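Local coordinates for phosphotriesterase homology protein (Escherichia coli, PDB 1BF6) that hydrolyses phosphorylated glyceryl acetates and aromatic acetates and propionates, using two zinc ions per subunit, at residues H185-D190 with Q206-G211; G202-F207 with L234-L239. All blocks are in the same frame, centred on the assembly; numbering follows the deposited sequence.

Contact 1 (H185-D190 with Q206-G211). With ZN (zinc ion), chain D; SO4 (sulfate ion), chain E.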
ATOM      1  N   HIS A 185       7.057   0.042   0.850  1.00  7.04           N
ATOM      2  CA  HIS A 185       8.240  -0.808   0.699  1.00  5.96           C
ATOM      3  C   HIS A 185       9.543  -0.282   1.267  1.00  6.42           C
ATOM      4  O   HIS A 185      10.566  -0.293   0.587  1.00  7.80           O
ATOM      5  CB  HIS A 185       8.467  -1.159  -0.773  1.00  6.88           C
ATOM      6  CG  HIS A 185       7.213  -1.431  -1.524  1.00  7.97           C
ATOM      7  ND1 HIS A 185       6.125  -2.091  -1.004  1.00  7.21           N
ATOM      8  CD2 HIS A 185       6.851  -1.047  -2.770  1.00  6.12           C
ATOM      9  CE1 HIS A 185       5.168  -2.070  -1.909  1.00  8.97           C
ATOM     10  NE2 HIS A 185       5.593  -1.445  -2.980  1.00  6.64           N
ATOM     11  N   CYS A 186       9.532   0.163   2.520  1.00  7.52           N
ATOM     12  CA  CYS A 186      10.763   0.658   3.130  1.00  6.99           C
ATOM     13  C   CYS A 186      11.565  -0.483   3.746  1.00  6.47           C
ATOM     14  O   CYS A 186      12.675  -0.270   4.234  1.00  5.62           O
ATOM     15  CB  CYS A 186      10.448   1.676   4.230  1.00  9.52           C
ATOM     16  SG  CYS A 186       9.630   3.177   3.662  1.00  8.76           S
ATOM     17  N   ASP A 187      11.016  -1.692   3.651  1.00  8.27           N
ATOM     18  CA  ASP A 187      11.614  -2.884   4.258  1.00  9.68           C
ATOM     19  C   ASP A 187      12.176  -3.960   3.304  1.00 10.23           C
ATOM     20  O   ASP A 187      11.951  -5.152   3.509  1.00  9.90           O
ATOM     21  CB  ASP A 187      10.576  -3.512   5.206  1.00  7.36           C
ATOM     22  CG  ASP A 187       9.337  -4.028   4.470  1.00  8.19           C
ATOM     23  OD1 ASP A 187       9.060  -3.568   3.333  1.00  8.14           O
ATOM     24  OD2 ASP A 187       8.622  -4.903   5.018  1.00  5.70           O
ATOM     25  N   LEU A 188      12.922  -3.547   2.283  1.00 10.46           N
ATOM     26  CA  LEU A 188      13.522  -4.501   1.345  1.00 11.56           C
ATOM     27  C   LEU A 188      15.055  -4.517   1.418  1.00 12.48           C
ATOM     28  O   LEU A 188      15.726  -5.193   0.640  1.00 12.74           O
ATOM     29  CB  LEU A 188      13.023  -4.247  -0.083  1.00 10.28           C
ATOM     30  CG  LEU A 188      11.587  -4.713  -0.322  1.00 11.10           C
ATOM     31  CD1 LEU A 188      11.016  -4.146  -1.619  1.00 11.27           C
ATOM     32  CD2 LEU A 188      11.554  -6.226  -0.327  1.00 12.05           C
ATOM     33  N   LYS A 189      15.596  -3.802   2.399  1.00 13.95           N
ATOM     34  CA  LYS A 189      17.035  -3.719   2.636  1.00 14.51           C
ATOM     35  C   LYS A 189      17.253  -2.997   3.968  1.00 14.38           C
ATOM     36  O   LYS A 189      16.290  -2.489   4.559  1.00 15.20           O
ATOM     37  CB  LYS A 189      17.730  -2.935   1.513  1.00 14.93           C
ATOM     38  CG  LYS A 189      17.382  -1.461   1.486  1.00 15.69           C
ATOM     39  CD  LYS A 189      18.267  -0.708   0.531  1.00 18.38           C
ATOM     40  CE  LYS A 189      17.795   0.720   0.378  1.00 18.47           C
ATOM     41  NZ  LYS A 189      18.610   1.430  -0.632  1.00 23.46           N
ATOM     42  N   ASP A 190      18.493  -3.010   4.465  1.00 15.02           N
ATOM     43  CA  ASP A 190      18.842  -2.313   5.702  1.00 17.52           C
ATOM     44  C   ASP A 190      18.612  -0.870   5.272  1.00 17.69           C
ATOM     45  O   ASP A 190      19.356  -0.334   4.452  1.00 17.36           O
ATOM     46  CB  ASP A 190      20.315  -2.555   6.080  1.00 19.81           C
ATOM     47  CG  ASP A 190      20.595  -4.009   6.523  1.00 22.61           C
ATOM     48  OD1 ASP A 190      19.637  -4.783   6.717  1.00 22.63           O
ATOM     49  OD2 ASP A 190      21.783  -4.376   6.683  1.00 24.98           O
ATOM     50  N   GLN A 206       6.172   2.311   5.664  1.00  9.66           N
ATOM     51  CA  GLN A 206       5.575   0.988   5.663  1.00  8.29           C
ATOM     52  C   GLN A 206       6.533  -0.185   5.507  1.00  8.94           C
ATOM     53  O   GLN A 206       7.483  -0.135   4.729  1.00  7.83           O
ATOM     54  CB  GLN A 206       4.509   0.894   4.584  1.00  9.09           C
ATOM     55  CG  GLN A 206       3.295   1.717   4.888  1.00  8.88           C
ATOM     56  CD  GLN A 206       2.314   1.775   3.754  1.00 10.59           C
ATOM     57  OE1 GLN A 206       2.462   1.094   2.718  1.00 12.55           O
ATOM     58  NE2 GLN A 206       1.302   2.611   3.925  1.00  5.92           N
ATOM     59  N   PHE A 207       6.319  -1.193   6.355  1.00  7.92           N
ATOM     60  CA  PHE A 207       7.057  -2.448   6.310  1.00  7.32           C
ATOM     61  C   PHE A 207       5.934  -3.315   5.745  1.00  6.35           C
ATOM     62  O   PHE A 207       5.163  -3.941   6.488  1.00  6.87           O
ATOM     63  CB  PHE A 207       7.468  -2.916   7.722  1.00  7.75           C
ATOM     64  CG  PHE A 207       8.663  -2.177   8.298  1.00 11.34           C
ATOM     65  CD1 PHE A 207       8.667  -0.780   8.412  1.00 10.62           C
ATOM     66  CD2 PHE A 207       9.788  -2.880   8.737  1.00  9.72           C
ATOM     67  CE1 PHE A 207       9.775  -0.101   8.950  1.00 11.98           C
ATOM     68  CE2 PHE A 207      10.895  -2.212   9.274  1.00 10.00           C
ATOM     69  CZ  PHE A 207      10.890  -0.816   9.381  1.00 10.16           C
ATOM     70  N   ASP A 208       5.791  -3.270   4.420  1.00  6.20           N
ATOM     71  CA  ASP A 208       4.715  -3.982   3.719  1.00  6.58           C
ATOM     72  C   ASP A 208       5.117  -5.148   2.810  1.00  5.98           C
ATOM     73  O   ASP A 208       4.307  -5.583   1.983  1.00  6.82           O
ATOM     74  CB  ASP A 208       3.867  -2.992   2.903  1.00  8.40           C
ATOM     75  CG  ASP A 208       4.710  -2.096   2.004  1.00  8.42           C
ATOM     76  OD1 ASP A 208       5.811  -2.511   1.590  1.00  6.40           O
ATOM     77  OD2 ASP A 208       4.281  -0.948   1.743  1.00  8.04           O
ATOM     78  N   THR A 209       6.355  -5.615   2.932  1.00  7.32           N
ATOM     79  CA  THR A 209       6.816  -6.749   2.131  1.00  7.92           C
ATOM     80  C   THR A 209       7.109  -7.944   3.064  1.00  9.87           C
ATOM     81  O   THR A 209       7.952  -8.805   2.771  1.00  7.68           O
ATOM     82  CB  THR A 209       8.055  -6.397   1.278  1.00  8.22           C
ATOM     83  OG1 THR A 209       9.130  -5.957   2.116  1.00  8.37           O
ATOM     84  CG2 THR A 209       7.716  -5.287   0.256  1.00  9.24           C
ATOM     85  N   ILE A 210       6.403  -7.964   4.194  1.00  8.39           N
ATOM     86  CA  ILE A 210       6.540  -9.026   5.187  1.00  9.31           C
ATOM     87  C   ILE A 210       6.278 -10.374   4.522  1.00 10.25           C
ATOM     88  O   ILE A 210       5.279 -10.535   3.822  1.00  9.67           O
ATOM     89  CB  ILE A 210       5.550  -8.800   6.348  1.00  9.09           C
ATOM     90  CG1 ILE A 210       6.037  -7.633   7.218  1.00  9.12           C
ATOM     91  CG2 ILE A 210       5.382 -10.073   7.185  1.00  9.86           C
ATOM     92  CD1 ILE A 210       4.938  -6.998   8.067  1.00  8.21           C
ATOM     93  N   GLY A 211       7.198 -11.321   4.723  1.00 11.60           N
ATOM     94  CA  GLY A 211       7.050 -12.645   4.129  1.00 12.95           C
ATOM     95  C   GLY A 211       7.848 -12.841   2.847  1.00 12.40           C
ATOM     96  O   GLY A 211       8.036 -13.974   2.406  1.00 11.57           O
TER
HETATM   97 ZN    ZN D 293       4.461  -1.554  -4.838  1.00 15.00          ZN
HETATM   98  S   SO4 E 294      18.397   5.008  -1.827  1.00 33.48           S
HETATM   99  O1  SO4 E 294      19.416   4.275  -2.574  1.00 35.11           O
HETATM  100  O2  SO4 E 294      17.502   5.782  -2.795  1.00 31.80           O
HETATM  101  O3  SO4 E 294      17.472   4.071  -1.002  1.00 33.28           O
HETATM  102  O4  SO4 E 294      19.089   5.937  -0.830  1.00 33.13           O

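Contact 2 (G202-F207 with L234-L239)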
ATOM      1  N   GLY A 202       8.157  13.991   8.766  1.00 11.49           N
ATOM      2  CA  GLY A 202       6.743  13.899   9.089  1.00  8.38           C
ATOM      3  C   GLY A 202       5.905  12.878   8.342  1.00  8.28           C
ATOM      4  O   GLY A 202       4.694  12.804   8.535  1.00  8.80           O
ATOM      5  N   ALA A 203       6.541  12.083   7.490  1.00  7.58           N
ATOM      6  CA  ALA A 203       5.831  11.074   6.723  1.00  8.72           C
ATOM      7  C   ALA A 203       5.678   9.749   7.494  1.00  8.18           C
ATOM      8  O   ALA A 203       6.304   9.564   8.552  1.00  9.90           O
ATOM      9  CB  ALA A 203       6.566  10.830   5.395  1.00  8.29           C
ATOM     10  N   TYR A 204       4.754   8.902   7.029  1.00  7.61           N
ATOM     11  CA  TYR A 204       4.564   7.561   7.603  1.00  7.16           C
ATOM     12  C   TYR A 204       5.375   6.620   6.705  1.00 10.53           C
ATOM     13  O   TYR A 204       5.613   6.921   5.521  1.00  9.25           O
ATOM     14  CB  TYR A 204       3.109   7.122   7.571  1.00  7.44           C
ATOM     15  CG  TYR A 204       2.247   7.726   8.652  1.00  8.21           C
ATOM     16  CD1 TYR A 204       1.844   9.058   8.585  1.00  8.26           C
ATOM     17  CD2 TYR A 204       1.788   6.947   9.723  1.00 10.65           C
ATOM     18  CE1 TYR A 204       1.004   9.606   9.548  1.00  8.01           C
ATOM     19  CE2 TYR A 204       0.940   7.480  10.698  1.00  8.62           C
ATOM     20  CZ  TYR A 204       0.551   8.817  10.602  1.00 10.95           C
ATOM     21  OH  TYR A 204      -0.288   9.366  11.547  1.00  9.83           O
ATOM     22  N   VAL A 205       5.857   5.522   7.284  1.00  7.89           N
ATOM     23  CA  VAL A 205       6.640   4.526   6.552  1.00  7.91           C
ATOM     24  C   VAL A 205       5.970   3.154   6.675  1.00  9.60           C
ATOM     25  O   VAL A 205       5.262   2.876   7.651  1.00  7.61           O
ATOM     26  CB  VAL A 205       8.106   4.446   7.049  1.00  8.38           C
ATOM     27  CG1 VAL A 205       8.854   5.742   6.711  1.00  8.49           C
ATOM     28  CG2 VAL A 205       8.152   4.164   8.566  1.00  8.23           C
ATOM     29  N   GLN A 206       6.172   2.311   5.664  1.00  9.66           N
ATOM     30  CA  GLN A 206       5.575   0.988   5.663  1.00  8.29           C
ATOM     31  C   GLN A 206       6.533  -0.185   5.507  1.00  8.94           C
ATOM     32  O   GLN A 206       7.483  -0.135   4.729  1.00  7.83           O
ATOM     33  CB  GLN A 206       4.509   0.894   4.584  1.00  9.09           C
ATOM     34  CG  GLN A 206       3.295   1.717   4.888  1.00  8.88           C
ATOM     35  CD  GLN A 206       2.314   1.775   3.754  1.00 10.59           C
ATOM     36  OE1 GLN A 206       2.462   1.094   2.718  1.00 12.55           O
ATOM     37  NE2 GLN A 206       1.302   2.611   3.925  1.00  5.92           N
ATOM     38  N   PHE A 207       6.319  -1.193   6.355  1.00  7.92           N
ATOM     39  CA  PHE A 207       7.057  -2.448   6.310  1.00  7.32           C
ATOM     40  C   PHE A 207       5.934  -3.315   5.745  1.00  6.35           C
ATOM     41  O   PHE A 207       5.163  -3.941   6.488  1.00  6.87           O
ATOM     42  CB  PHE A 207       7.468  -2.916   7.722  1.00  7.75           C
ATOM     43  CG  PHE A 207       8.663  -2.177   8.298  1.00 11.34           C
ATOM     44  CD1 PHE A 207       8.667  -0.780   8.412  1.00 10.62           C
ATOM     45  CD2 PHE A 207       9.788  -2.880   8.737  1.00  9.72           C
ATOM     46  CE1 PHE A 207       9.775  -0.101   8.950  1.00 11.98           C
ATOM     47  CE2 PHE A 207      10.895  -2.212   9.274  1.00 10.00           C
ATOM     48  CZ  PHE A 207      10.890  -0.816   9.381  1.00 10.16           C
ATOM     49  N   LEU A 234       7.022   4.241  16.749  1.00 11.07           N
ATOM     50  CA  LEU A 234       5.978   3.345  16.244  1.00 10.39           C
ATOM     51  C   LEU A 234       4.706   4.016  15.742  1.00  9.46           C
ATOM     52  O   LEU A 234       3.961   3.416  14.964  1.00  7.89           O
ATOM     53  CB  LEU A 234       5.611   2.266  17.269  1.00  9.69           C
ATOM     54  CG  LEU A 234       6.675   1.233  17.660  1.00 10.39           C
ATOM     55  CD1 LEU A 234       6.020   0.198  18.577  1.00 10.00           C
ATOM     56  CD2 LEU A 234       7.238   0.540  16.432  1.00  8.61           C
ATOM     57  N   ASN A 235       4.441   5.248  16.170  1.00  9.32           N
ATOM     58  CA  ASN A 235       3.234   5.935  15.702  1.00 11.58           C
ATOM     59  C   ASN A 235       3.332   6.404  14.235  1.00 10.32           C
ATOM     60  O   ASN A 235       2.410   7.044  13.730  1.00 12.67           O
ATOM     61  CB  ASN A 235       2.859   7.112  16.623  1.00 14.46           C
ATOM     62  CG  ASN A 235       3.919   8.207  16.653  1.00 18.95           C
ATOM     63  OD1 ASN A 235       5.081   8.003  16.268  1.00 21.75           O
ATOM     64  ND2 ASN A 235       3.524   9.380  17.146  1.00 24.20           N
ATOM     65  N   ARG A 236       4.438   6.081  13.564  1.00  9.04           N
ATOM     66  CA  ARG A 236       4.620   6.455  12.154  1.00 10.78           C
ATOM     67  C   ARG A 236       4.837   5.242  11.243  1.00 10.87           C
ATOM     68  O   ARG A 236       5.078   5.397  10.044  1.00  8.17           O
ATOM     69  CB  ARG A 236       5.789   7.439  11.991  1.00 12.40           C
ATOM     70  CG  ARG A 236       5.475   8.858  12.447  1.00 13.79           C
ATOM     71  CD  ARG A 236       4.255   9.407  11.726  1.00 15.43           C
ATOM     72  NE  ARG A 236       3.935  10.754  12.189  1.00 21.61           N
ATOM     73  CZ  ARG A 236       3.034  11.045  13.127  1.00 24.55           C
ATOM     74  NH1 ARG A 236       2.329  10.087  13.722  1.00 24.33           N
ATOM     75  NH2 ARG A 236       2.888  12.302  13.527  1.00 26.17           N
ATOM     76  N   VAL A 237       4.694   4.041  11.812  1.00 10.73           N
ATOM     77  CA  VAL A 237       4.900   2.785  11.088  1.00  8.82           C
ATOM     78  C   VAL A 237       3.621   1.988  10.852  1.00  6.95           C
ATOM     79  O   VAL A 237       2.801   1.820  11.764  1.00  5.85           O
ATOM     80  CB  VAL A 237       5.905   1.864  11.848  1.00  9.14           C
ATOM     81  CG1 VAL A 237       6.114   0.553  11.094  1.00 10.97           C
ATOM     82  CG2 VAL A 237       7.221   2.557  12.032  1.00 10.36           C
ATOM     83  N   MET A 238       3.430   1.547   9.608  1.00  3.64           N
ATOM     84  CA  MET A 238       2.294   0.712   9.249  1.00  4.44           C
ATOM     85  C   MET A 238       2.827  -0.575   8.594  1.00  5.97           C
ATOM     86  O   MET A 238       3.979  -0.613   8.133  1.00  6.50           O
ATOM     87  CB  MET A 238       1.276   1.463   8.399  1.00  7.02           C
ATOM     88  CG  MET A 238       0.612   2.595   9.195  1.00  6.69           C
ATOM     89  SD  MET A 238      -0.831   3.326   8.434  1.00  9.64           S
ATOM     90  CE  MET A 238      -0.064   4.244   7.100  1.00 10.29           C
ATOM     91  N   LEU A 239       1.998  -1.621   8.581  1.00  5.26           N
ATOM     92  CA  LEU A 239       2.413  -2.942   8.095  1.00  5.75           C
ATOM     93  C   LEU A 239       1.501  -3.595   7.072  1.00  4.95           C
ATOM     94  O   LEU A 239       0.304  -3.319   7.027  1.00  4.80           O
ATOM     95  CB  LEU A 239       2.504  -3.905   9.300  1.00  7.32           C
ATOM     96  CG  LEU A 239       3.245  -3.460  10.572  1.00  7.80           C
ATOM     97  CD1 LEU A 239       3.024  -4.499  11.679  1.00  9.66           C
ATOM     98  CD2 LEU A 239       4.718  -3.278  10.318  1.00  7.21           C
TER
HETATM   99  O   HOH W   1       3.699  13.725  11.021  1.00 22.54           O
HETATM  100  O   HOH W   2       6.843  11.364  10.852  1.00 12.68           O

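Contact 1 (H185-D190 with Q206-G211)
His185 and Asp208 meet through a histidine-carboxylate hydrogen bond, which places Asp208 in the second shell of a zinc ion. His185 ND1 donates to Asp208 OD1 at 2.6 Å, reaching the oxygen from above the carboxylate plane, with ring and carboxylate turned 62° apart. The same carboxylate takes the backbone: His185 N gives Asp208 OD2 a straighter bond of 3.1 Å on its syn side, and a weak one to OD1. Held at ND1, the ring of His185 offers NE2 to zinc at 2.2 Å, a site completed by His157 and Glu124; the carboxylate would probably make the imidazole a stronger ligand.

This belongs to the TIM-barrel fold of the phosphotriesterase family, in which the metals sit at the carboxyl ends of the barrel strands. Here the loop after strand 181-183 joins the end of strand 204-207, and past the end of strand 181-183 Cys186 N adds a further backbone bond, to Gln206 O at 3.0 Å.

A second carboxylate points the other way across the contact. Asp187, its CG set between backbone N and carbonyl carbon (chi1 65°), receives Thr209 OG1 on OD1 at 2.7 Å, from above its plane, and Thr209 N on the syn lone pair of OD2 at 3.2 Å. Arg221 of helix 218-230 forms a salt bridge with OD2 and also bonds to Thr209 OG1, probably offsetting the nearness of the two aspartates. With an alanine at Asp187, Thr209 N would probably lose its main acceptor, Arg221 NE its carboxylate mate, and the threonine hydroxyl one of its two partners.

Apolar contacts flank these bonds. Asp187 CB lies obliquely against the Phe207 ring, 3.7 Å from Phe207 CD2, while Leu188 CD2 packs 3.9 Å from Thr209 CB, the two side chains crossing at about a right angle.

Contact 2 (G202-F207 with L234-L239)
Arg236 O accepts Val205 N at 2.9 Å, the first rung of a parallel ladder between strands 204-207 and 237-239. With helix 218-230 between them in the chain, the strands form a beta-alpha-beta unit of the TIM barrel. Met238 supplies the next two rungs, donating through N to Val205 O and accepting Phe207 N on O, both at 3.0 Å.

Val205 CG2 meets Val237 CG2 at 3.9 Å on the face covered by helices 192-200 and 218-230, where Val237 CG1 also touches Phe207 CD1 and Leu239 CD2 lies against Phe207 CB. Gln206 and Met238 share the other face.

At the amino-terminal end of the strands, Arg236 bends at chi2 (-56°), which lays its chain over the Tyr204 ring. Arg236 CD sits over the centre of the Tyr204 ring, 3.7 Å from the centroid in a CH-pi contact, and the guanidinium runs on above the hydroxyl end of the ring, its plane 25° from that of the ring. Arg236 NH1 turns back to Asn235 O at 3.0 Å, approaching from above the carbonyl plane. One water bridges Arg236 NH2 to Gly202 O; another receives a weak bond from Arg236 NE at 3.3 Å while donating to Ala203 O.

Strand 204-207 shows how one barrel strand can serve two tasks along its length. Contact 2 pairs it with its neighbour in the sheet, strand 237-239, whereas contact 1 takes its carboxyl end and the turn beyond to the zinc site; the two centres lie 11 Å apart. Gln206 and Phe207 belong to both, and the contacts also touch directly, Cys186 SG packing 3.9 Å from Val205 CB and Ile210 CD1 4.1 Å from Leu239 CB. Within contact 1 His185 is itself a zinc ligand, while from the shared strand the Gln206 side chain approaches to about 4 Å from that of His11, a ligand of the other zinc.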